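Local coordinates for X-ray repair cross complementing protein 1 variant (Homo sapiens, PDB 6WH1), which probably serves as a scaffold that assembles repair complexes at DNA single-strand breaks and limits PARP1 activity, this chain being its C-terminal BRCT domain, at residues F12-F17 and P55-A60; R23-Y28 and V70-I75. All blocks are in the same frame, centred on the assembly; numbering follows the deposited sequence.

Contact 1: F12-F17 and P55-A60; sequences FLYGEF and PSFEEA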
loop_
_atom_site.group_PDB
_atom_site.type_symbol
_atom_site.label_atom_id
_atom_site.label_comp_id
_atom_site.label_asym_id
_atom_site.label_seq_id
_atom_site.Cartn_x
_atom_site.Cartn_y
_atom_site.Cartn_z
ATOM N N PHE A 12 -2.830 -9.306 4.559
ATOM C CA PHE A 12 -3.058 -9.969 3.283
ATOM C C PHE A 12 -4.451 -9.615 2.799
ATOM O O PHE A 12 -5.429 -9.785 3.534
ATOM C CB PHE A 12 -2.915 -11.491 3.377
ATOM C CG PHE A 12 -3.174 -12.199 2.069
ATOM C CD1 PHE A 12 -2.293 -12.062 1.003
ATOM C CD2 PHE A 12 -4.307 -12.983 1.901
ATOM C CE1 PHE A 12 -2.530 -12.713 -0.205
ATOM C CE2 PHE A 12 -4.551 -13.636 0.693
ATOM C CZ PHE A 12 -3.662 -13.498 -0.361
ATOM N N LEU A 13 -4.534 -9.120 1.569
ATOM C CA LEU A 13 -5.807 -8.769 0.950
ATOM C C LEU A 13 -6.302 -9.983 0.169
ATOM O O LEU A 13 -5.700 -10.368 -0.839
ATOM C CB LEU A 13 -5.642 -7.545 0.053
ATOM C CG LEU A 13 -4.822 -6.400 0.660
ATOM C CD1 LEU A 13 -4.731 -5.218 -0.289
ATOM C CD2 LEU A 13 -5.395 -5.962 2.003
ATOM N N TYR A 14 -7.386 -10.591 0.640
ATOM C CA TYR A 14 -7.900 -11.832 0.075
ATOM C C TYR A 14 -9.187 -11.559 -0.689
ATOM O O TYR A 14 -10.094 -10.896 -0.172
ATOM C CB TYR A 14 -8.137 -12.872 1.173
ATOM C CG TYR A 14 -8.871 -14.118 0.714
ATOM C CD1 TYR A 14 -8.210 -15.113 0.010
ATOM C CD2 TYR A 14 -10.220 -14.304 0.997
ATOM C CE1 TYR A 14 -8.871 -16.254 -0.406
ATOM C CE2 TYR A 14 -10.891 -15.441 0.586
ATOM C CZ TYR A 14 -10.211 -16.413 -0.115
ATOM O OH TYR A 14 -10.870 -17.549 -0.527
ATOM N N GLY A 15 -9.261 -12.070 -1.912
ATOM C CA GLY A 15 -10.459 -11.946 -2.712
ATOM C C GLY A 15 -10.473 -10.695 -3.564
ATOM O O GLY A 15 -9.483 -9.968 -3.705
ATOM N N GLU A 16 -11.642 -10.445 -4.144
ATOM C CA GLU A 16 -11.855 -9.314 -5.033
ATOM C C GLU A 16 -12.522 -8.169 -4.284
ATOM O O GLU A 16 -13.451 -8.380 -3.497
ATOM C CB GLU A 16 -12.710 -9.720 -6.236
ATOM N N PHE A 17 -12.045 -6.957 -4.540
ATOM C CA PHE A 17 -12.550 -5.732 -3.952
ATOM C C PHE A 17 -13.165 -4.843 -5.033
ATOM O O PHE A 17 -12.718 -4.860 -6.185
ATOM C CB PHE A 17 -11.430 -4.970 -3.231
ATOM C CG PHE A 17 -10.748 -5.771 -2.153
ATOM C CD1 PHE A 17 -9.719 -6.647 -2.464
ATOM C CD2 PHE A 17 -11.136 -5.647 -0.826
ATOM C CE1 PHE A 17 -9.090 -7.386 -1.471
ATOM C CE2 PHE A 17 -10.510 -6.382 0.170
ATOM C CZ PHE A 17 -9.486 -7.252 -0.152
ATOM N N PRO A 55 -14.510 -22.037 4.403
ATOM C CA PRO A 55 -13.698 -22.950 5.228
ATOM C C PRO A 55 -12.195 -22.690 5.227
ATOM O O PRO A 55 -11.492 -23.113 6.156
ATOM C CB PRO A 55 -14.013 -24.323 4.622
ATOM C CG PRO A 55 -15.402 -24.185 4.133
ATOM C CD PRO A 55 -15.511 -22.777 3.610
ATOM N N SER A 56 -11.682 -22.012 4.198
ATOM C CA SER A 56 -10.258 -21.692 4.196
ATOM C C SER A 56 -9.904 -20.725 5.321
ATOM O O SER A 56 -8.770 -20.742 5.813
ATOM C CB SER A 56 -9.840 -21.124 2.838
ATOM O OG SER A 56 -10.406 -19.845 2.614
ATOM N N PHE A 57 -10.859 -19.897 5.752
ATOM C CA PHE A 57 -10.644 -19.061 6.931
ATOM C C PHE A 57 -10.345 -19.924 8.153
ATOM O O PHE A 57 -9.376 -19.686 8.883
ATOM C CB PHE A 57 -11.876 -18.184 7.199
ATOM C CG PHE A 57 -12.071 -17.046 6.218
ATOM C CD1 PHE A 57 -11.790 -17.194 4.869
ATOM C CD2 PHE A 57 -12.579 -15.834 6.654
ATOM C CE1 PHE A 57 -11.989 -16.147 3.986
ATOM C CE2 PHE A 57 -12.780 -14.787 5.775
ATOM C CZ PHE A 57 -12.485 -14.943 4.440
ATOM N N GLU A 58 -11.174 -20.944 8.384
ATOM C CA GLU A 58 -10.968 -21.835 9.520
ATOM C C GLU A 58 -9.659 -22.604 9.385
ATOM O O GLU A 58 -8.954 -22.832 10.381
ATOM C CB GLU A 58 -12.157 -22.789 9.641
ATOM C CG GLU A 58 -12.102 -23.703 10.846
ATOM C CD GLU A 58 -13.381 -24.488 11.044
ATOM O OE1 GLU A 58 -14.394 -24.159 10.392
ATOM O OE2 GLU A 58 -13.370 -25.433 11.860
ATOM N N GLU A 59 -9.320 -23.010 8.158
ATOM C CA GLU A 59 -8.058 -23.714 7.941
ATOM C C GLU A 59 -6.865 -22.822 8.276
ATOM O O GLU A 59 -5.881 -23.284 8.865
ATOM C CB GLU A 59 -7.968 -24.210 6.499
ATOM C CG GLU A 59 -8.744 -25.490 6.237
ATOM C CD GLU A 59 -8.539 -26.532 7.323
ATOM O OE1 GLU A 59 -9.538 -26.927 7.964
ATOM O OE2 GLU A 59 -7.382 -26.957 7.533
ATOM N N ALA A 60 -6.931 -21.541 7.901
ATOM C CA ALA A 60 -5.864 -20.612 8.261
ATOM C C ALA A 60 -5.832 -20.349 9.763
ATOM O O ALA A 60 -4.754 -20.122 10.328
ATOM C CB ALA A 60 -6.032 -19.302 7.492
#

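Contact 2: R23-Y28 and V70-I75; sequences RKLIRY and VRPRWI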
loop_
_atom_site.group_PDB
_atom_site.type_symbol
_atom_site.label_atom_id
_atom_site.label_comp_id
_atom_site.label_asym_id
_atom_site.label_seq_id
_atom_site.Cartn_x
_atom_site.Cartn_y
_atom_site.Cartn_z
ATOM N N ARG A 23 -6.486 -0.879 -4.558
ATOM C CA ARG A 23 -5.454 0.150 -4.594
ATOM C C ARG A 23 -5.525 1.044 -3.363
ATOM O O ARG A 23 -4.490 1.396 -2.780
ATOM C CB ARG A 23 -5.595 0.982 -5.870
ATOM C CG ARG A 23 -4.278 1.339 -6.539
ATOM C CD ARG A 23 -4.470 2.393 -7.628
ATOM N NE ARG A 23 -4.857 3.687 -7.069
ATOM C CZ ARG A 23 -3.997 4.641 -6.727
ATOM N NH1 ARG A 23 -2.693 4.454 -6.891
ATOM N NH2 ARG A 23 -4.439 5.784 -6.222
ATOM N N LYS A 24 -6.738 1.418 -2.947
ATOM C CA LYS A 24 -6.871 2.292 -1.785
ATOM C C LYS A 24 -6.356 1.612 -0.519
ATOM O O LYS A 24 -5.668 2.237 0.300
ATOM C CB LYS A 24 -8.331 2.718 -1.622
ATOM C CG LYS A 24 -8.585 3.687 -0.483
ATOM C CD LYS A 24 -10.041 4.130 -0.465
ATOM C CE LYS A 24 -10.168 5.641 -0.575
ATOM N NZ LYS A 24 -10.322 6.280 0.763
ATOM N N LEU A 25 -6.675 0.325 -0.347
ATOM C CA LEU A 25 -6.206 -0.410 0.824
ATOM C C LEU A 25 -4.691 -0.542 0.816
ATOM O O LEU A 25 -4.042 -0.392 1.861
ATOM C CB LEU A 25 -6.859 -1.791 0.872
ATOM C CG LEU A 25 -8.372 -1.782 1.077
ATOM C CD1 LEU A 25 -8.981 -3.095 0.606
ATOM C CD2 LEU A 25 -8.691 -1.520 2.541
ATOM N N ILE A 26 -4.112 -0.839 -0.351
ATOM C CA ILE A 26 -2.657 -0.874 -0.463
ATOM C C ILE A 26 -2.069 0.465 -0.035
ATOM O O ILE A 26 -1.124 0.527 0.766
ATOM C CB ILE A 26 -2.238 -1.245 -1.897
ATOM C CG1 ILE A 26 -2.497 -2.732 -2.157
ATOM C CG2 ILE A 26 -0.777 -0.880 -2.143
ATOM C CD1 ILE A 26 -2.406 -3.118 -3.616
ATOM N N ARG A 27 -2.651 1.558 -0.535
ATOM C CA ARG A 27 -2.164 2.890 -0.197
ATOM C C ARG A 27 -2.184 3.120 1.309
ATOM O O ARG A 27 -1.183 3.542 1.895
ATOM C CB ARG A 27 -3.002 3.949 -0.916
ATOM C CG ARG A 27 -2.667 5.381 -0.528
ATOM C CD ARG A 27 -3.446 6.386 -1.371
ATOM N NE ARG A 27 -3.304 7.753 -0.877
ATOM C CZ ARG A 27 -3.835 8.821 -1.463
ATOM N NH1 ARG A 27 -3.654 10.028 -0.943
ATOM N NH2 ARG A 27 -4.549 8.683 -2.574
ATOM N N TYR A 28 -3.313 2.830 1.960
ATOM C CA TYR A 28 -3.446 3.174 3.376
ATOM C C TYR A 28 -2.562 2.292 4.255
ATOM O O TYR A 28 -1.875 2.793 5.163
ATOM C CB TYR A 28 -4.907 3.075 3.808
ATOM C CG TYR A 28 -5.791 4.156 3.227
ATOM C CD1 TYR A 28 -5.244 5.252 2.575
ATOM C CD2 TYR A 28 -7.174 4.080 3.337
ATOM C CE1 TYR A 28 -6.051 6.243 2.042
ATOM C CE2 TYR A 28 -7.986 5.064 2.809
ATOM C CZ TYR A 28 -7.420 6.143 2.163
ATOM O OH TYR A 28 -8.229 7.124 1.637
ATOM N N VAL A 70 -10.893 -9.089 8.932
ATOM C CA VAL A 70 -11.407 -7.732 9.068
ATOM C C VAL A 70 -11.843 -7.207 7.705
ATOM O O VAL A 70 -11.317 -7.608 6.662
ATOM C CB VAL A 70 -10.360 -6.775 9.691
ATOM C CG1 VAL A 70 -11.044 -5.569 10.277
ATOM C CG2 VAL A 70 -9.529 -7.473 10.756
ATOM N N ARG A 71 -12.804 -6.273 7.726
ATOM C CA ARG A 71 -13.343 -5.637 6.536
ATOM C C ARG A 71 -12.529 -4.399 6.168
ATOM O O ARG A 71 -11.880 -3.793 7.028
ATOM C CB ARG A 71 -14.799 -5.247 6.763
ATOM C CG ARG A 71 -15.706 -6.433 7.051
ATOM C CD ARG A 71 -16.415 -6.899 5.795
ATOM N NE ARG A 71 -17.286 -8.044 6.048
ATOM C CZ ARG A 71 -17.228 -9.186 5.374
ATOM N NH1 ARG A 71 -16.340 -9.339 4.401
ATOM N NH2 ARG A 71 -18.060 -10.178 5.670
ATOM N N PRO A 72 -12.548 -4.010 4.888
ATOM C CA PRO A 72 -11.777 -2.824 4.462
ATOM C C PRO A 72 -12.185 -1.533 5.161
ATOM O O PRO A 72 -11.397 -0.567 5.179
ATOM C CB PRO A 72 -12.052 -2.752 2.953
ATOM C CG PRO A 72 -12.403 -4.155 2.564
ATOM C CD PRO A 72 -13.129 -4.737 3.744
ATOM N N ARG A 73 -13.390 -1.477 5.734
ATOM C CA ARG A 73 -13.796 -0.267 6.438
ATOM C C ARG A 73 -12.923 -0.012 7.659
ATOM O O ARG A 73 -12.777 1.141 8.079
ATOM C CB ARG A 73 -15.268 -0.341 6.843
ATOM C CG ARG A 73 -15.843 1.025 7.191
ATOM C CD ARG A 73 -17.215 0.931 7.822
ATOM N NE ARG A 73 -17.446 2.009 8.781
ATOM C CZ ARG A 73 -18.360 1.963 9.743
ATOM N NH1 ARG A 73 -19.135 0.894 9.868
ATOM N NH2 ARG A 73 -18.503 2.985 10.577
ATOM N N TRP A 74 -12.334 -1.061 8.236
ATOM C CA TRP A 74 -11.365 -0.857 9.308
ATOM C C TRP A 74 -10.225 0.035 8.842
ATOM O O TRP A 74 -9.879 1.019 9.504
ATOM C CB TRP A 74 -10.816 -2.197 9.793
ATOM C CG TRP A 74 -9.752 -2.068 10.847
ATOM C CD1 TRP A 74 -9.744 -1.197 11.899
ATOM C CD2 TRP A 74 -8.540 -2.831 10.951
ATOM N NE1 TRP A 74 -8.608 -1.373 12.653
ATOM C CE2 TRP A 74 -7.853 -2.371 12.094
ATOM C CE3 TRP A 74 -7.973 -3.860 10.194
ATOM C CZ2 TRP A 74 -6.626 -2.904 12.495
ATOM C CZ3 TRP A 74 -6.753 -4.388 10.594
ATOM C CH2 TRP A 74 -6.094 -3.906 11.734
ATOM N N ILE A 75 -9.623 -0.305 7.700
ATOM C CA ILE A 75 -8.532 0.493 7.152
ATOM C C ILE A 75 -9.012 1.904 6.836
ATOM O O ILE A 75 -8.337 2.897 7.155
ATOM C CB ILE A 75 -7.951 -0.201 5.906
ATOM C CG1 ILE A 75 -7.696 -1.687 6.183
ATOM C CG2 ILE A 75 -6.683 0.490 5.450
ATOM C CD1 ILE A 75 -6.528 -1.950 7.099
#

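Contact 1: F12-F17 and P55-A60
The ring of Phe57 presents its edge to Tyr14: CE2 of Tyr14 lies near the Phe57 plane, 3.6 Å from Phe57 CE1. Ser56 OG also lies at the edge of the Phe57 ring. Around the Tyr14 ring, Phe57 CE1 and Ser56 OG both lie obliquely. The two ring planes are steeply inclined, at 77°, and the centroids are 5.8 Å apart. The pair is an oblique aromatic contact, made mainly by CD2 and CE2 on the tyrosine side. Phe57 CE1 is also 3.9 Å from Tyr14 CD2, so it meets the CD2-CE2 bond. Phe57 is buried; Tyr14 and Ser56 are partly exposed.

Tyr14 CG is anti to the backbone N (chi1 171°), which carries the ring toward the helix. The backbones stay well apart, with 10.3 Å between Tyr14 CA and Phe57 CA. The two rings bridge the gap. In this BRCT domain the contact joins segment 12-17, which carries part of strand 10-13, an inner strand of the parallel sheet, to helix 55-63. The hydroxyls of Tyr14 and Ser56 only approach each other, with Tyr14 OH 3.9 Å from Ser56 OG. Ser56 OG is instead hydrogen-bonded to OD1 of Asp54. Around the pair, Phe57 stacks on Phe69 and meets the ring of Trp53, while Tyr14 also packs on Val47, Thr49 and Gln51.

Contact 2: R23-Y28 and V70-I75
Leu25 lays its two methyl groups against Pro72, with CD2 3.6 Å from Pro72 CB and CD1 3.9 Å from the same atom. CD2 also reaches Ile75, where it sits 3.7 Å from CB and close to CG1. The Leu25 and Ile75 side chains cross at about a right angle. One leucine thus fits against residues three apart on the facing helix. Ile75 has a second partner in Tyr28. Its CG2 is anti to its own backbone N, and this branch meets Tyr28 CB at 3.5 Å. The aromatic ring itself is only grazed, with Tyr28 CD2 4.2 Å from Ile75 CG2. Lys24 O lies over one face of that ring, 3.5 Å above its plane and offset toward the rim.

All four touching residues are buried, and their contact is apolar. Phe11 and Val29 also touch Ile75. On helix 21-31, Arg23 and Arg27 form salt bridges to acidic groups of another protein chain. The packing of helix 21-31 against helix 72-81 beside the central parallel sheet is characteristic of the BRCT fold, whose first and last helices pair in this way.

How the contacts relate
Contact 2 is core; contact 1 is partly buried and farther from the centre of the chain. Both are mainly apolar, but contact 2 packs aliphatic groups between two helices, whereas contact 1 rests on an aromatic pair between segment 12-17 and helix 55-63. They share no secondary-structure element. Strand 10-13 and helix 21-31 are consecutive in the chain, and the segments of the two contacts alternate along it. Phe17 links them directly, with CD2 3.6 Å from Leu25 CD1 and CE2 3.8 Å from Pro72 CG. Leu13 adds a second link through Ile26. Another protein chain reaches contact 2, and none touches the segments of contact 1.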